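PDB 4CIT: vanadium-dependent haloperoxidase from Zobellia galactanivorans, which binds vanadate and, as an iodoperoxidase of a marine bacterium, probably catalyses the oxidation of iodide by hydrogen peroxide. Local coordinates for residues Arg334-Arg339 with Pro360-Thr365; Gln192-Ala197 with Pro340-Asn345; Gly367-Ser372 with Ala427-Gly432; Pro354-Pro359 with Gly421-Arg426. One frame throughout, in Å; residues are numbered along the deposited sequence. Where two conformers were deposited one is given.

Interaction 1. Residues Arg334-Arg339 with Pro360-Thr365; sequences RSNLIR and PFPEYT. With VO4 (vanadate ion), chain F.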
loop_
_atom_site.group_PDB
_atom_site.type_symbol
_atom_site.label_atom_id
_atom_site.label_comp_id
_atom_site.label_asym_id
_atom_site.label_seq_id
_atom_site.Cartn_x
_atom_site.Cartn_y
_atom_site.Cartn_z
ATOM N N ARG A 334 -12.250 -2.242 -15.926
ATOM C CA ARG A 334 -13.611 -1.984 -16.410
ATOM C C ARG A 334 -13.562 -0.944 -17.502
ATOM O O ARG A 334 -14.101 -1.163 -18.595
ATOM C CB ARG A 334 -14.537 -1.574 -15.269
ATOM C CG ARG A 334 -15.913 -1.008 -15.678
ATOM C CD ARG A 334 -16.835 -0.539 -14.559
ATOM N NE ARG A 334 -17.046 -1.637 -13.656
ATOM C CZ ARG A 334 -16.411 -1.802 -12.503
ATOM N NH1 ARG A 334 -15.591 -0.882 -11.969
ATOM N NH2 ARG A 334 -16.661 -2.906 -11.836
ATOM N N SER A 335 -12.940 0.200 -17.255
ATOM C CA SER A 335 -12.944 1.322 -18.191
ATOM C C SER A 335 -11.832 1.148 -19.295
ATOM O O SER A 335 -11.985 1.638 -20.428
ATOM C CB SER A 335 -12.816 2.638 -17.432
ATOM O OG SER A 335 -11.655 2.687 -16.665
ATOM N N ASN A 336 -10.735 0.487 -18.911
ATOM C CA ASN A 336 -9.649 0.143 -19.793
ATOM C C ASN A 336 -9.269 1.305 -20.730
ATOM O O ASN A 336 -9.309 1.188 -21.949
ATOM C CB ASN A 336 -10.034 -1.108 -20.575
ATOM C CG ASN A 336 -8.873 -1.699 -21.342
ATOM O OD1 ASN A 336 -7.739 -1.742 -20.886
ATOM N ND2 ASN A 336 -9.176 -2.210 -22.507
ATOM N N LEU A 337 -8.933 2.430 -20.109
ATOM C CA LEU A 337 -8.720 3.711 -20.789
ATOM C C LEU A 337 -7.311 3.968 -21.199
ATOM O O LEU A 337 -6.380 3.825 -20.425
ATOM C CB LEU A 337 -9.211 4.820 -19.876
ATOM C CG LEU A 337 -9.310 6.212 -20.522
ATOM C CD1 LEU A 337 -10.353 6.306 -21.662
ATOM C CD2 LEU A 337 -9.599 7.261 -19.412
ATOM N N ILE A 338 -7.166 4.468 -22.436
ATOM C CA ILE A 338 -5.888 4.848 -23.004
ATOM C C ILE A 338 -5.172 5.949 -22.221
ATOM O O ILE A 338 -5.820 6.848 -21.676
ATOM C CB ILE A 338 -6.217 5.313 -24.452
ATOM C CG1 ILE A 338 -4.973 5.369 -25.333
ATOM C CG2 ILE A 338 -7.016 6.614 -24.433
ATOM C CD1 ILE A 338 -5.400 5.317 -26.838
ATOM N N ARG A 339 -3.835 5.856 -22.118
ATOM C CA ARG A 339 -3.005 6.799 -21.456
ATOM C C ARG A 339 -2.745 8.024 -22.315
ATOM O O ARG A 339 -2.805 7.962 -23.551
ATOM C CB ARG A 339 -1.678 6.134 -21.059
ATOM C CG ARG A 339 -1.855 5.106 -20.001
ATOM C CD ARG A 339 -1.895 5.779 -18.619
ATOM N NE ARG A 339 -1.882 4.755 -17.554
ATOM C CZ ARG A 339 -1.494 4.962 -16.310
ATOM N NH1 ARG A 339 -1.200 6.172 -15.854
ATOM N NH2 ARG A 339 -1.547 3.959 -15.441
ATOM N N PRO A 360 2.577 0.566 -16.812
ATOM C CA PRO A 360 1.949 -0.372 -17.698
ATOM C C PRO A 360 0.610 -0.913 -17.281
ATOM O O PRO A 360 0.466 -2.093 -17.032
ATOM C CB PRO A 360 2.977 -1.519 -17.765
ATOM C CG PRO A 360 3.584 -1.513 -16.396
ATOM C CD PRO A 360 3.635 -0.046 -15.974
ATOM N N PHE A 361 -0.403 -0.063 -17.248
ATOM C CA PHE A 361 -1.734 -0.450 -16.902
ATOM C C PHE A 361 -2.693 0.658 -17.287
ATOM O O PHE A 361 -2.221 1.841 -17.470
ATOM C CB PHE A 361 -1.925 -0.906 -15.447
ATOM C CG PHE A 361 -1.137 -0.156 -14.442
ATOM C CD1 PHE A 361 -1.603 1.029 -13.927
ATOM C CD2 PHE A 361 0.056 -0.661 -13.998
ATOM C CE1 PHE A 361 -0.933 1.708 -12.954
ATOM C CE2 PHE A 361 0.784 0.001 -13.054
ATOM C CZ PHE A 361 0.317 1.223 -12.544
ATOM N N PRO A 362 -3.988 0.339 -17.457
ATOM C CA PRO A 362 -4.937 1.346 -17.879
ATOM C C PRO A 362 -5.044 2.545 -16.926
ATOM O O PRO A 362 -4.628 2.511 -15.759
ATOM C CB PRO A 362 -6.256 0.596 -17.967
ATOM C CG PRO A 362 -5.824 -0.783 -18.272
ATOM C CD PRO A 362 -4.642 -0.966 -17.422
ATOM N N GLU A 363 -5.597 3.597 -17.451
ATOM C CA GLU A 363 -5.527 4.950 -16.877
ATOM C C GLU A 363 -6.489 5.284 -15.713
ATOM O O GLU A 363 -6.099 6.081 -14.818
ATOM C CB GLU A 363 -5.635 5.962 -17.981
ATOM C CG GLU A 363 -5.213 7.353 -17.583
ATOM C CD GLU A 363 -6.221 8.163 -16.870
ATOM O OE1 GLU A 363 -7.457 7.948 -17.023
ATOM O OE2 GLU A 363 -5.762 9.116 -16.199
ATOM N N TYR A 364 -7.689 4.739 -15.673
ATOM C CA TYR A 364 -8.734 5.347 -14.834
ATOM C C TYR A 364 -9.254 4.317 -13.836
ATOM O O TYR A 364 -9.657 3.272 -14.262
ATOM C CB TYR A 364 -9.893 5.802 -15.727
ATOM C CG TYR A 364 -11.030 6.509 -15.033
ATOM C CD1 TYR A 364 -11.006 7.835 -14.752
ATOM C CD2 TYR A 364 -12.161 5.780 -14.620
ATOM C CE1 TYR A 364 -12.079 8.468 -14.136
ATOM C CE2 TYR A 364 -13.231 6.376 -14.021
ATOM C CZ TYR A 364 -13.192 7.711 -13.777
ATOM O OH TYR A 364 -14.262 8.345 -13.229
ATOM N N THR A 365 -9.301 4.561 -12.566
ATOM C CA THR A 365 -8.805 5.761 -11.852
ATOM C C THR A 365 -7.324 5.569 -11.478
ATOM O O THR A 365 -6.736 4.480 -11.684
ATOM C CB THR A 365 -9.623 5.937 -10.553
ATOM O OG1 THR A 365 -9.703 4.636 -9.923
ATOM C CG2 THR A 365 -10.980 6.559 -10.831
HETATM O O4 VO4 F . -0.360 5.555 -13.066
HETATM O O HOH W 1 -9.003 2.478 -17.226
#
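Arg339 reaches Phe361 because its chain bends at chi2 (-83°), after CG has left CA anti to the carbonyl carbon. The bend sets the guanidinium side-on to the loop 360-365. Arg339 NE and NH2 both donate to Phe361 O, at 2.9 and 3.0 Å. The NE bond runs nearly along the C=O axis, while NH2 comes from above the carbonyl plane. Arg339 NH1 and NH2 also hold vanadate O4, at 3.0 and 3.1 Å, and NH1 has a further acceptor in Ile423 O. Glu363 CA lies over one face of the guanidinium. The Glu363 carboxylate is turned 89° from that plane, and its OE2 accepts from His424 ND1 and Tyr425 N. Glu363 N donates to a lone pair of Leu337 O at 3.1 Å. One water accepts from Leu337 N and Tyr364 N and donates to Ser335 OG, which also bonds to Glu331 O one turn back. A leucine in place of Arg339 would strip two donors each from vanadate O4 and the Phe361 carbonyl, and would probably leave the anion less firmly held. Lys332 and Arg339 match the KX6RP motif of the PAP2 family. The guanidinium is fixed in its plane by a carbonyl and the anion, and its charge probably helps to balance that of vanadate.

Interaction 2. Residues Gln192-Ala197 with Pro340-Asn345; sequences QPTPPA and PETVIN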
loop_
_atom_site.group_PDB
_atom_site.type_symbol
_atom_site.label_atom_id
_atom_site.label_comp_id
_atom_site.label_asym_id
_atom_site.label_seq_id
_atom_site.Cartn_x
_atom_site.Cartn_y
_atom_site.Cartn_z
ATOM N N GLN A 192 -3.693 0.936 -24.636
ATOM C CA GLN A 192 -2.589 0.305 -25.358
ATOM C C GLN A 192 -1.325 0.263 -24.506
ATOM O O GLN A 192 -0.978 1.240 -23.824
ATOM C CB GLN A 192 -2.194 1.174 -26.565
ATOM C CG GLN A 192 -3.175 1.268 -27.640
ATOM C CD GLN A 192 -2.608 2.124 -28.763
ATOM O OE1 GLN A 192 -1.392 2.267 -28.931
ATOM N NE2 GLN A 192 -3.473 2.805 -29.377
ATOM N N PRO A 193 -0.563 -0.829 -24.578
ATOM C CA PRO A 193 0.737 -0.732 -23.994
ATOM C C PRO A 193 1.559 0.406 -24.573
ATOM O O PRO A 193 1.332 0.809 -25.732
ATOM C CB PRO A 193 1.417 -2.085 -24.333
ATOM C CG PRO A 193 0.321 -3.038 -24.518
ATOM C CD PRO A 193 -0.782 -2.160 -25.167
ATOM N N THR A 194 2.398 0.944 -23.722
ATOM C CA THR A 194 3.155 2.192 -23.987
ATOM C C THR A 194 4.645 2.013 -24.004
ATOM O O THR A 194 5.186 1.187 -23.315
ATOM C CB THR A 194 2.795 3.265 -22.892
ATOM O OG1 THR A 194 2.901 2.724 -21.573
ATOM C CG2 THR A 194 1.320 3.762 -23.048
ATOM N N PRO A 195 5.356 2.870 -24.805
ATOM C CA PRO A 195 6.806 2.798 -24.813
ATOM C C PRO A 195 7.401 3.276 -23.527
ATOM O O PRO A 195 6.771 4.074 -22.771
ATOM C CB PRO A 195 7.182 3.780 -25.963
ATOM C CG PRO A 195 6.069 4.831 -25.908
ATOM C CD PRO A 195 4.825 4.001 -25.644
ATOM N N PRO A 196 8.667 2.911 -23.260
ATOM C CA PRO A 196 9.601 2.184 -24.125
ATOM C C PRO A 196 9.390 0.672 -24.133
ATOM O O PRO A 196 9.724 -0.001 -25.119
ATOM C CB PRO A 196 10.990 2.551 -23.524
ATOM C CG PRO A 196 10.749 2.962 -22.114
ATOM C CD PRO A 196 9.345 3.620 -22.141
ATOM N N ALA A 197 8.786 0.107 -23.084
ATOM C CA ALA A 197 8.812 -1.379 -22.882
ATOM C C ALA A 197 7.599 -2.129 -23.442
ATOM O O ALA A 197 7.689 -3.304 -23.779
ATOM C CB ALA A 197 9.030 -1.669 -21.433
ATOM N N PRO A 340 -2.514 9.197 -21.666
ATOM C CA PRO A 340 -2.354 10.448 -22.345
ATOM C C PRO A 340 -1.262 10.471 -23.446
ATOM O O PRO A 340 -1.558 11.014 -24.556
ATOM C CB PRO A 340 -1.992 11.419 -21.214
ATOM C CG PRO A 340 -2.598 10.875 -20.016
ATOM C CD PRO A 340 -2.462 9.367 -20.195
ATOM N N GLU A 341 -0.093 9.867 -23.201
ATOM C CA GLU A 341 0.953 9.919 -24.239
ATOM C C GLU A 341 0.530 9.277 -25.543
ATOM O O GLU A 341 0.936 9.749 -26.625
ATOM C CB GLU A 341 2.280 9.318 -23.761
ATOM C CG GLU A 341 2.310 7.830 -23.549
ATOM C CD GLU A 341 3.774 7.390 -23.334
ATOM O OE1 GLU A 341 4.609 7.361 -24.282
ATOM O OE2 GLU A 341 4.152 7.213 -22.187
ATOM N N THR A 342 -0.190 8.171 -25.472
ATOM C CA THR A 342 -0.670 7.430 -26.652
ATOM C C THR A 342 -1.552 8.332 -27.550
ATOM O O THR A 342 -1.303 8.450 -28.759
ATOM C CB THR A 342 -1.452 6.221 -26.210
ATOM O OG1 THR A 342 -0.686 5.522 -25.178
ATOM C CG2 THR A 342 -1.719 5.312 -27.407
ATOM N N VAL A 343 -2.498 9.062 -26.950
ATOM C CA VAL A 343 -3.408 9.888 -27.712
ATOM C C VAL A 343 -2.677 11.115 -28.206
ATOM O O VAL A 343 -2.821 11.514 -29.379
ATOM C CB VAL A 343 -4.655 10.342 -26.881
ATOM C CG1 VAL A 343 -5.662 10.963 -27.810
ATOM C CG2 VAL A 343 -5.288 9.116 -26.164
ATOM N N ILE A 344 -1.823 11.641 -27.369
ATOM C CA ILE A 344 -1.079 12.852 -27.781
ATOM C C ILE A 344 -0.129 12.490 -28.938
ATOM O O ILE A 344 -0.065 13.259 -29.937
ATOM C CB ILE A 344 -0.335 13.520 -26.590
ATOM C CG1 ILE A 344 -1.358 14.187 -25.600
ATOM C CG2 ILE A 344 0.709 14.487 -27.133
ATOM C CD1 ILE A 344 -0.727 14.344 -24.254
ATOM N N ASN A 345 0.659 11.419 -28.831
ATOM C CA ASN A 345 1.620 11.104 -29.887
ATOM C C ASN A 345 0.934 10.657 -31.202
ATOM O O ASN A 345 1.449 10.999 -32.291
ATOM C CB ASN A 345 2.626 10.057 -29.475
ATOM C CG ASN A 345 3.581 10.576 -28.414
ATOM O OD1 ASN A 345 3.957 11.800 -28.383
ATOM N ND2 ASN A 345 4.039 9.713 -27.648
HETATM O O HOH W 2 -2.297 3.783 -23.663
HETATM O O HOH W 3 6.335 6.350 -21.174
#
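Thr342 presents its two branches to two different residues of the loop 192-197. Its methyl CG2, anti to the backbone N, meets the end of Gln192. The two side chains approach at a slant. Thr342 CG2 lies 3.4 Å from Gln192 OE1 and 3.6 Å from both Gln192 CD and NE2, so it rests against the whole amide and not on one atom. The amide oxygen also has a weak hydrogen bond from Gln346, one turn further along the helix. The hydroxyl branch of Thr342 faces Thr194. These two side chains stand roughly perpendicular, with Thr194 CG2 3.4 Å from Thr342 OG1. A water links this hydroxyl to the backbone, donating to Gln192 O. The segment 340-345 belongs to the short helix 340-347, which follows Arg339 within the PAP2 region. Pro340 and Ile344 of the same segment pack on helix 235-253, while Glu341 and Thr342 meet the loop 192-197. Glu341 and the Pro195 ring run alongside one another, pointing opposite ways. Pro195 CG comes within 3.3 Å of Glu341 OE1, and Pro195 CD within 3.6 Å of the same oxygen. The other carboxylate oxygen, Glu341 OE2, is probably hydrogen-bonded to the hydroxyl of Thr358, though the modelled distance is unusually short. Glu341 OE2 also takes a hydrogen bond from a second water, 2.6 Å away, which donates to Pro195 O as well.

Interaction 3. Residues Gly367-Ser372 with Ala427-Gly432; sequences GHSVVS and AAIEVG. With VO4 (vanadate ion), chain D; VO4 (vanadate ion), chain C.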
loop_
_atom_site.group_PDB
_atom_site.type_symbol
_atom_site.label_atom_id
_atom_site.label_comp_id
_atom_site.label_asym_id
_atom_site.label_seq_id
_atom_site.Cartn_x
_atom_site.Cartn_y
_atom_site.Cartn_z
ATOM N N GLY A 367 -4.115 4.890 -9.367
ATOM C CA GLY A 367 -3.708 4.184 -8.210
ATOM C C GLY A 367 -3.141 5.044 -7.102
ATOM O O GLY A 367 -3.497 4.894 -5.919
ATOM N N HIS A 368 -2.248 5.953 -7.466
ATOM C CA HIS A 368 -1.724 6.859 -6.508
ATOM C C HIS A 368 -2.823 7.604 -5.796
ATOM O O HIS A 368 -2.781 7.845 -4.563
ATOM C CB HIS A 368 -0.799 7.896 -7.153
ATOM C CG HIS A 368 0.543 7.393 -7.488
ATOM N ND1 HIS A 368 0.760 6.480 -8.496
ATOM C CD2 HIS A 368 1.773 7.759 -7.021
ATOM C CE1 HIS A 368 2.065 6.221 -8.550
ATOM N NE2 HIS A 368 2.692 7.031 -7.720
ATOM N N SER A 369 -3.807 8.075 -6.575
ATOM C CA SER A 369 -4.918 8.839 -6.040
ATOM C C SER A 369 -5.832 8.061 -5.105
ATOM O O SER A 369 -6.123 8.538 -3.964
ATOM C CB SER A 369 -5.765 9.513 -7.114
ATOM O OG SER A 369 -4.887 10.337 -7.881
ATOM N N VAL A 370 -6.171 6.836 -5.515
ATOM C CA VAL A 370 -7.038 6.012 -4.726
ATOM C C VAL A 370 -6.320 5.585 -3.418
ATOM O O VAL A 370 -6.920 5.625 -2.328
ATOM C CB VAL A 370 -7.609 4.811 -5.519
ATOM C CG1 VAL A 370 -8.469 3.952 -4.596
ATOM C CG2 VAL A 370 -8.479 5.182 -6.752
ATOM N N VAL A 371 -5.082 5.079 -3.524
ATOM C CA VAL A 371 -4.360 4.504 -2.387
ATOM C C VAL A 371 -4.021 5.588 -1.419
ATOM O O VAL A 371 -4.230 5.440 -0.237
ATOM C CB VAL A 371 -3.131 3.681 -2.806
ATOM C CG1 VAL A 371 -2.405 3.060 -1.631
ATOM C CG2 VAL A 371 -3.595 2.590 -3.789
ATOM N N SER A 372 -3.643 6.778 -1.901
ATOM C CA SER A 372 -3.363 7.919 -1.013
ATOM C C SER A 372 -4.583 8.426 -0.345
ATOM O O SER A 372 -4.538 8.813 0.830
ATOM C CB SER A 372 -2.762 9.080 -1.827
ATOM O OG SER A 372 -1.541 8.595 -2.318
ATOM N N ALA A 427 -9.655 13.662 -14.480
ATOM C CA ALA A 427 -10.743 12.805 -13.912
ATOM C C ALA A 427 -10.208 11.630 -13.125
ATOM O O ALA A 427 -10.709 11.323 -12.008
ATOM C CB ALA A 427 -11.692 12.347 -14.963
ATOM N N ALA A 428 -9.160 10.962 -13.657
ATOM C CA ALA A 428 -8.582 9.795 -12.970
ATOM C C ALA A 428 -8.010 10.178 -11.618
ATOM O O ALA A 428 -8.137 9.427 -10.644
ATOM C CB ALA A 428 -7.479 9.191 -13.836
ATOM N N ILE A 429 -7.545 11.410 -11.502
ATOM C CA ILE A 429 -6.984 11.913 -10.296
ATOM C C ILE A 429 -8.036 12.376 -9.286
ATOM O O ILE A 429 -8.052 11.903 -8.137
ATOM C CB ILE A 429 -6.005 13.101 -10.603
ATOM C CG1 ILE A 429 -4.807 12.617 -11.470
ATOM C CG2 ILE A 429 -5.581 13.803 -9.332
ATOM C CD1 ILE A 429 -4.045 13.756 -12.072
ATOM N N GLU A 430 -8.955 13.237 -9.731
ATOM C CA GLU A 430 -9.996 13.805 -8.836
ATOM C C GLU A 430 -11.000 12.754 -8.405
ATOM O O GLU A 430 -11.291 12.608 -7.197
ATOM C CB GLU A 430 -10.677 14.941 -9.524
ATOM C CG GLU A 430 -9.666 16.085 -9.663
ATOM C CD GLU A 430 -10.319 17.367 -10.170
ATOM O OE1 GLU A 430 -11.458 17.338 -10.570
ATOM O OE2 GLU A 430 -9.654 18.383 -10.185
ATOM N N VAL A 431 -11.447 11.965 -9.367
ATOM C CA VAL A 431 -12.383 10.915 -9.082
ATOM C C VAL A 431 -11.695 9.823 -8.270
ATOM O O VAL A 431 -12.306 9.188 -7.332
ATOM C CB VAL A 431 -13.082 10.348 -10.340
ATOM C CG1 VAL A 431 -13.952 9.205 -9.915
ATOM C CG2 VAL A 431 -13.811 11.472 -11.077
ATOM N N GLY A 432 -10.413 9.560 -8.560
ATOM C CA GLY A 432 -9.663 8.566 -7.791
ATOM C C GLY A 432 -9.469 8.918 -6.328
ATOM O O GLY A 432 -9.628 8.072 -5.437
HETATM O O2 VO4 D . -1.354 7.040 -10.529
HETATM O O1 VO4 C . -0.237 4.302 -10.487
#
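Val370 and Gly432 mark the place where two nearly parallel helices come closest, with their CA atoms 4.8 Å apart. The axes of segments 367-372 and 427-432 differ by 10° in direction and approach to 7.9 Å. Gly432 allows this spacing: a beta carbon there would be tight against Ser369 CB and would clash with Ala428 O of its own helix. The backbone is used directly. Val370 CA makes a CA-H...O contact with Gly432 O at 3.4 Å, and Val370 CG2 touches the same oxygen. Ser369 points its CB at Ile429 O, 3.5 Å away. Its OG meets the Ile429 methyl CG2 at 3.8 Å. Both helices belong to the PAP2 helical bundle, and the Ser366-Gly367-His368 run corresponds to the SGH part of the family's PSGH motif. This puts the start of helix 367-383 at the vanadate. His368 ND1 shares its N-H between vanadate O2, at 3.0 Å, and O1, at 3.1 Å, and O1 lies in the ring plane. The backbone N of His368 adds a weak bond to O2, and Gly367 N binds another vanadate oxygen. His368 NE2 makes a second bifurcated bond, to the carbonyls of Trp266 and Asp267, which fixes the turn of the ring.

Interaction 4. Residues Pro354-Pro359 with Gly421-Arg426; sequences PVLQTP and GGIHYR. With VO4 (vanadate ion), chain B; VO4 (vanadate ion), chain F; VO4 (vanadate ion), chain D.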
loop_
_atom_site.group_PDB
_atom_site.type_symbol
_atom_site.label_atom_id
_atom_site.label_comp_id
_atom_site.label_asym_id
_atom_site.label_seq_id
_atom_site.Cartn_x
_atom_site.Cartn_y
_atom_site.Cartn_z
ATOM N N PRO A 354 5.922 12.657 -21.746
ATOM C CA PRO A 354 5.562 12.962 -20.403
ATOM C C PRO A 354 6.777 13.127 -19.533
ATOM O O PRO A 354 7.830 12.569 -19.843
ATOM C CB PRO A 354 4.733 11.720 -19.980
ATOM C CG PRO A 354 5.242 10.637 -20.832
ATOM C CD PRO A 354 5.604 11.300 -22.143
ATOM N N VAL A 355 6.645 13.837 -18.420
ATOM C CA VAL A 355 7.712 13.970 -17.459
ATOM C C VAL A 355 8.121 12.608 -16.909
ATOM O O VAL A 355 9.321 12.299 -16.835
ATOM C CB VAL A 355 7.326 14.919 -16.303
ATOM C CG1 VAL A 355 8.297 14.842 -15.162
ATOM C CG2 VAL A 355 7.363 16.363 -16.792
ATOM N N LEU A 356 7.151 11.812 -16.534
ATOM C CA LEU A 356 7.414 10.456 -16.015
ATOM C C LEU A 356 7.121 9.433 -17.096
ATOM O O LEU A 356 6.235 9.635 -17.902
ATOM C CB LEU A 356 6.505 10.174 -14.847
ATOM C CG LEU A 356 6.680 11.138 -13.665
ATOM C CD1 LEU A 356 5.662 10.777 -12.581
ATOM C CD2 LEU A 356 8.069 11.187 -13.079
ATOM N N GLN A 357 7.756 8.277 -17.004
ATOM C CA GLN A 357 7.372 7.149 -17.813
ATOM C C GLN A 357 5.968 6.651 -17.441
ATOM O O GLN A 357 5.651 6.593 -16.257
ATOM C CB GLN A 357 8.374 6.029 -17.588
ATOM C CG GLN A 357 8.132 4.836 -18.493
ATOM C CD GLN A 357 9.267 3.774 -18.420
ATOM O OE1 GLN A 357 9.043 2.573 -18.030
ATOM N NE2 GLN A 357 10.483 4.212 -18.834
ATOM N N THR A 358 5.183 6.233 -18.438
ATOM C CA THR A 358 3.818 5.807 -18.183
ATOM C C THR A 358 3.831 4.397 -17.656
ATOM O O THR A 358 4.492 3.576 -18.232
ATOM C CB THR A 358 2.975 5.882 -19.489
ATOM O OG1 THR A 358 3.040 7.247 -20.005
ATOM C CG2 THR A 358 1.533 5.524 -19.127
ATOM N N PRO A 359 3.168 4.142 -16.519
ATOM C CA PRO A 359 3.069 2.811 -16.028
ATOM C C PRO A 359 2.256 1.882 -16.860
ATOM O O PRO A 359 1.315 2.281 -17.524
ATOM C CB PRO A 359 2.438 3.004 -14.665
ATOM C CG PRO A 359 2.660 4.435 -14.306
ATOM C CD PRO A 359 2.535 5.089 -15.616
ATOM N N GLY A 421 3.191 14.702 -13.824
ATOM C CA GLY A 421 3.910 13.641 -14.446
ATOM C C GLY A 421 3.536 13.258 -15.878
ATOM O O GLY A 421 4.316 12.511 -16.534
ATOM N N GLY A 422 2.393 13.727 -16.368
ATOM C CA GLY A 422 1.929 13.494 -17.751
ATOM C C GLY A 422 1.341 12.170 -18.017
ATOM O O GLY A 422 1.203 11.790 -19.167
ATOM N N ILE A 423 0.948 11.436 -16.941
ATOM C CA ILE A 423 0.462 10.074 -17.102
ATOM C C ILE A 423 -1.006 9.833 -16.738
ATOM O O ILE A 423 -1.526 8.768 -16.955
ATOM C CB ILE A 423 1.393 9.015 -16.418
ATOM C CG1 ILE A 423 1.304 9.088 -14.907
ATOM C CG2 ILE A 423 2.797 9.147 -17.001
ATOM C CD1 ILE A 423 2.054 10.192 -14.256
ATOM N N HIS A 424 -1.642 10.794 -16.100
ATOM C CA HIS A 424 -3.089 10.758 -15.783
ATOM C C HIS A 424 -3.772 11.984 -16.217
ATOM O O HIS A 424 -3.256 13.091 -16.070
ATOM C CB HIS A 424 -3.350 10.529 -14.268
ATOM C CG HIS A 424 -3.183 9.099 -13.821
ATOM N ND1 HIS A 424 -3.985 8.069 -14.239
ATOM C CD2 HIS A 424 -2.228 8.528 -13.037
ATOM C CE1 HIS A 424 -3.584 6.939 -13.668
ATOM N NE2 HIS A 424 -2.510 7.188 -12.942
ATOM N N TYR A 425 -5.026 11.830 -16.626
ATOM C CA TYR A 425 -5.930 12.977 -16.826
ATOM C C TYR A 425 -6.528 13.442 -15.484
ATOM O O TYR A 425 -6.599 12.682 -14.496
ATOM C CB TYR A 425 -7.116 12.579 -17.743
ATOM C CG TYR A 425 -6.756 11.828 -19.024
ATOM C CD1 TYR A 425 -6.256 12.446 -20.106
ATOM C CD2 TYR A 425 -6.866 10.469 -19.065
ATOM C CE1 TYR A 425 -5.880 11.730 -21.281
ATOM C CE2 TYR A 425 -6.540 9.736 -20.204
ATOM C CZ TYR A 425 -6.016 10.368 -21.311
ATOM O OH TYR A 425 -5.699 9.534 -22.371
ATOM N N ARG A 426 -7.118 14.634 -15.481
ATOM C CA ARG A 426 -7.760 15.158 -14.299
ATOM C C ARG A 426 -8.769 14.232 -13.675
ATOM O O ARG A 426 -8.809 14.104 -12.408
ATOM C CB ARG A 426 -8.351 16.574 -14.582
ATOM C CG ARG A 426 -9.135 17.207 -13.410
ATOM C CD ARG A 426 -9.686 18.543 -13.884
ATOM N NE ARG A 426 -8.584 19.494 -14.010
ATOM C CZ ARG A 426 -8.042 20.193 -13.014
ATOM N NH1 ARG A 426 -8.560 20.144 -11.782
ATOM N NH2 ARG A 426 -7.001 21.016 -13.249
HETATM V V VO4 B . -1.357 5.728 -11.854
HETATM O O4 VO4 F . -0.360 5.555 -13.066
HETATM O O2 VO4 D . -1.354 7.040 -10.529
HETATM O O HOH W 4 1.004 9.248 -20.498
#
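Ile423 is the bump, and the turn of the loop 354-359 is the hollow that takes it. Pro354, Leu356, Thr358 and Pro359 line that hollow. The methyl CG2 of Ile423 sits in it, 3.6 Å from both Leu356 O and Thr358 OG1. Leu356 O is buried without a polar partner. Thr358 OG1 is probably bonded to Glu341 OE2, and a water donates to it and to Gly422 O. With Ile423 CG1 between the backbone N and the carbonyl carbon (chi1 71°), the chain's CD1 meets Leu356 CD1 at 4.0 Å. Pro359 CD lies against Ile423 CB from about a right angle. Two glycines form the second hollow. Leu356 CG and CD1 lie against Gly421 CA, where any beta carbon would run into Leu356 CD1. Gly422, with positive phi in a Schellman motif, leaves room for Pro354 CB, which sits 3.6 Å from the carbonyl oxygens of Gly421 and Gly422. A nearly straight bond from Leu356 N to Gly421 O, 2.9 Å long, ties the loops. An alanine at Leu356 is likely to leave a gap over Gly421 and Ile423 CD1 without its apolar neighbour. His424 and Arg418 match the SRX5H part of a PAP2 motif. His424 NE2 binds vanadium at 2.2 Å, and Pro359 CG approaches vanadate O4 at 3.5 Å. Packing and the Leu356 N bond together probably help to place the backbone just before His424.

Interactions 1, 3 and 4 surround one vanadate, each supplying residues of its pocket. Interactions 1 and 4 both reach O4, and 3 and 4 both reach O2. Their centres lie 12 to 13 Å apart. Arg418 and Ser366 add further bonds to the ion. Interactions 1 and 4 are joined by Tyr425 OH, 2.8 Å from Ile338 O. Interactions 3 and 4 meet where Ile429 CG1 packs on His424 CB at 3.8 Å. Interaction 2 lies further off, its Thr194 side chain about 10 Å from a vanadate atom. It meets interaction 4 through Glu341 and Thr358, and interaction 1 through Val343 CG2 and Ile338 CG2, 3.5 Å apart. Its nearest atoms are about 8 Å from interaction 3.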